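Local structure of cytosolic malate dehydrogenase (Trichomonas vaginalis, 4UUO) at residues L84-F88 and K102-F107. The protein probably catalyses the NAD-dependent interconversion of malate and oxaloacetate. Sequence-based numbering, arbitrary orientation.
Sequences LVGSF and KNGGIF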
ATOM      1  N   LEU A  84      -5.048 -16.755  -0.787  1.00 86.02           N
ATOM      2  CA  LEU A  84      -5.993 -17.033  -1.856  1.00 93.39           C
ATOM      3  C   LEU A  84      -6.958 -15.849  -2.018  1.00 94.14           C
ATOM      4  O   LEU A  84      -8.093 -15.861  -1.529  1.00 80.29           O
ATOM      5  CB  LEU A  84      -6.747 -18.337  -1.583  1.00 90.32           C
ATOM      6  CG  LEU A  84      -5.889 -19.600  -1.430  1.00 89.36           C
ATOM      7  CD1 LEU A  84      -6.766 -20.857  -1.368  1.00 75.13           C
ATOM      8  CD2 LEU A  84      -4.846 -19.714  -2.548  1.00 78.98           C
ATOM      9  N   VAL A  85      -6.481 -14.821  -2.713  1.00 83.98           N
ATOM     10  CA  VAL A  85      -7.252 -13.604  -2.919  1.00 87.52           C
ATOM     11  C   VAL A  85      -8.197 -13.726  -4.113  1.00 81.75           C
ATOM     12  O   VAL A  85      -9.381 -13.385  -4.021  1.00 77.40           O
ATOM     13  CB  VAL A  85      -6.326 -12.389  -3.137  1.00 75.93           C
ATOM     14  CG1 VAL A  85      -7.148 -11.152  -3.418  1.00 68.86           C
ATOM     15  CG2 VAL A  85      -5.406 -12.187  -1.935  1.00 66.56           C
ATOM     16  N   GLY A  86      -7.660 -14.212  -5.232  1.00 83.19           N
ATOM     17  CA  GLY A  86      -8.410 -14.329  -6.473  1.00 62.64           C
ATOM     18  C   GLY A  86      -9.620 -15.233  -6.355  1.00 67.70           C
ATOM     19  O   GLY A  86      -9.638 -16.154  -5.540  1.00 86.43           O
ATOM     20  N   SER A  87     -10.633 -14.963  -7.171  1.00 78.42           N
ATOM     21  CA  SER A  87     -11.877 -15.728  -7.156  1.00 90.94           C
ATOM     22  C   SER A  87     -12.788 -15.281  -8.297  1.00 89.82           C
ATOM     23  O   SER A  87     -12.460 -14.361  -9.046  1.00 95.86           O
ATOM     24  CB  SER A  87     -12.600 -15.577  -5.808  1.00 89.78           C
ATOM     25  OG  SER A  87     -13.180 -14.292  -5.661  1.00 80.46           O
ATOM     26  N   PHE A  88     -13.929 -15.943  -8.433  1.00 90.61           N
ATOM     27  CA  PHE A  88     -14.916 -15.535  -9.421  1.00 94.43           C
ATOM     28  C   PHE A  88     -15.920 -14.593  -8.762  1.00 88.40           C
ATOM     29  O   PHE A  88     -16.707 -15.011  -7.910  1.00 88.92           O
ATOM     30  CB  PHE A  88     -15.620 -16.751 -10.027  1.00 83.36           C
ATOM     31  CG  PHE A  88     -16.356 -16.454 -11.306  1.00 84.39           C
ATOM     32  CD1 PHE A  88     -17.555 -15.752 -11.290  1.00 84.36           C
ATOM     33  CD2 PHE A  88     -15.849 -16.872 -12.526  1.00 82.51           C
ATOM     34  CE1 PHE A  88     -18.232 -15.479 -12.466  1.00 85.11           C
ATOM     35  CE2 PHE A  88     -16.524 -16.607 -13.708  1.00 77.92           C
ATOM     36  CZ  PHE A  88     -17.716 -15.910 -13.678  1.00 85.57           C
ATOM     37  N   LYS A 102     -18.668 -21.610  -9.878  1.00 99.13           N
ATOM     38  CA  LYS A 102     -17.479 -21.009 -10.476  1.00 92.90           C
ATOM     39  C   LYS A 102     -16.296 -21.009  -9.513  1.00 96.81           C
ATOM     40  O   LYS A 102     -15.175 -21.358  -9.891  1.00105.42           O
ATOM     41  CB  LYS A 102     -17.783 -19.581 -10.943  1.00 81.73           C
ATOM     42  CG  LYS A 102     -18.624 -19.512 -12.217  1.00 87.25           C
ATOM     43  CD  LYS A 102     -17.944 -20.256 -13.366  1.00100.22           C
ATOM     44  CE  LYS A 102     -18.858 -20.415 -14.577  1.00101.30           C
ATOM     45  NZ  LYS A 102     -19.112 -19.122 -15.269  1.00124.67           N
ATOM     46  N   ASN A 103     -16.547 -20.632  -8.266  1.00 90.06           N
ATOM     47  CA  ASN A 103     -15.489 -20.587  -7.265  1.00 91.38           C
ATOM     48  C   ASN A 103     -15.062 -21.978  -6.835  1.00 91.99           C
ATOM     49  O   ASN A 103     -13.904 -22.196  -6.469  1.00 92.62           O
ATOM     50  CB  ASN A 103     -15.936 -19.774  -6.055  1.00 96.00           C
ATOM     51  CG  ASN A 103     -15.936 -18.289  -6.334  1.00 85.56           C
ATOM     52  OD1 ASN A 103     -14.884 -17.661  -6.342  1.00 92.44           O
ATOM     53  ND2 ASN A 103     -17.116 -17.723  -6.582  1.00 75.46           N
ATOM     54  N   GLY A 104     -16.003 -22.915  -6.886  1.00 80.37           N
ATOM     55  CA  GLY A 104     -15.711 -24.306  -6.598  1.00 81.07           C
ATOM     56  C   GLY A 104     -14.622 -24.851  -7.505  1.00 92.80           C
ATOM     57  O   GLY A 104     -13.685 -25.496  -7.038  1.00 84.31           O
ATOM     58  N   GLY A 105     -14.737 -24.585  -8.805  1.00 68.12           N
ATOM     59  CA  GLY A 105     -13.735 -25.034  -9.752  1.00 69.85           C
ATOM     60  C   GLY A 105     -12.383 -24.397  -9.496  1.00 77.99           C
ATOM     61  O   GLY A 105     -11.353 -25.070  -9.540  1.00 85.28           O
ATOM     62  N   ILE A 106     -12.388 -23.096  -9.224  1.00 73.16           N
ATOM     63  CA  ILE A 106     -11.160 -22.381  -8.896  1.00 77.90           C
ATOM     64  C   ILE A 106     -10.466 -22.966  -7.666  1.00 89.96           C
ATOM     65  O   ILE A 106      -9.269 -23.253  -7.700  1.00 95.71           O
ATOM     66  CB  ILE A 106     -11.434 -20.892  -8.643  1.00 76.52           C
ATOM     67  CG1 ILE A 106     -11.940 -20.223  -9.919  1.00 62.51           C
ATOM     68  CG2 ILE A 106     -10.188 -20.191  -8.123  1.00 70.02           C
ATOM     69  CD1 ILE A 106     -12.363 -18.786  -9.725  1.00 57.51           C
ATOM     70  N   PHE A 107     -11.219 -23.160  -6.588  1.00 80.27           N
ATOM     71  CA  PHE A 107     -10.606 -23.554  -5.325  1.00 88.22           C
ATOM     72  C   PHE A 107     -10.387 -25.065  -5.159  1.00 84.41           C
ATOM     73  O   PHE A 107      -9.634 -25.487  -4.279  1.00 86.95           O
ATOM     74  CB  PHE A 107     -11.434 -23.006  -4.161  1.00 76.58           C
ATOM     75  CG  PHE A 107     -11.153 -21.564  -3.863  1.00 73.25           C
ATOM     76  CD1 PHE A 107     -10.131 -21.211  -2.996  1.00 86.31           C
ATOM     77  CD2 PHE A 107     -11.885 -20.561  -4.476  1.00 82.39           C
ATOM     78  CE1 PHE A 107      -9.853 -19.880  -2.733  1.00 79.43           C
ATOM     79  CE2 PHE A 107     -11.615 -19.224  -4.216  1.00 81.97           C
ATOM     80  CZ  PHE A 107     -10.597 -18.886  -3.344  1.00 82.82           C
TER
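The carboxamide of N103 grips the backbone of F88 at two points. Its OD1 accepts from F88 N at 2.9 Å, the donor lying about 40° above the carbonyl plane, while ND2 gives a hydrogen to F88 O at 3.0 Å, meeting that carbonyl in its plane on a lone pair. Asparagine suits the site because one short amide can both accept and donate; a second bond from ND2 to L99 O, in the same helix, helps fix its rotation.

Around this pair of bonds the contacts are apolar. With F88 CG anti to the backbone N (chi1 -164°), the ring lies against K102, whose CG sits over its face, 3.7 Å from the centroid, a CH-pi contact that uses the aliphatic part of lysine. The I106 chain is long enough for CD1 to reach F88 CB at 3.9 Å. Deeper in, the flat F107 ring presents a thin edge to L84: L84 CD1 stands 3.5 Å from F107 CE1, and both side chains also touch V126 of the central parallel sheet.

Helix 96-117 thus holds the loop that follows strand 81-84 in this Rossmann-type domain. Since G86 and S87 lie near G10 and G128, predicted to bind NAD(+) as N103 is, the two hydrogen bonds of the N103 carboxamide probably help shape the cofactor cleft by holding the loop's backbone at F88.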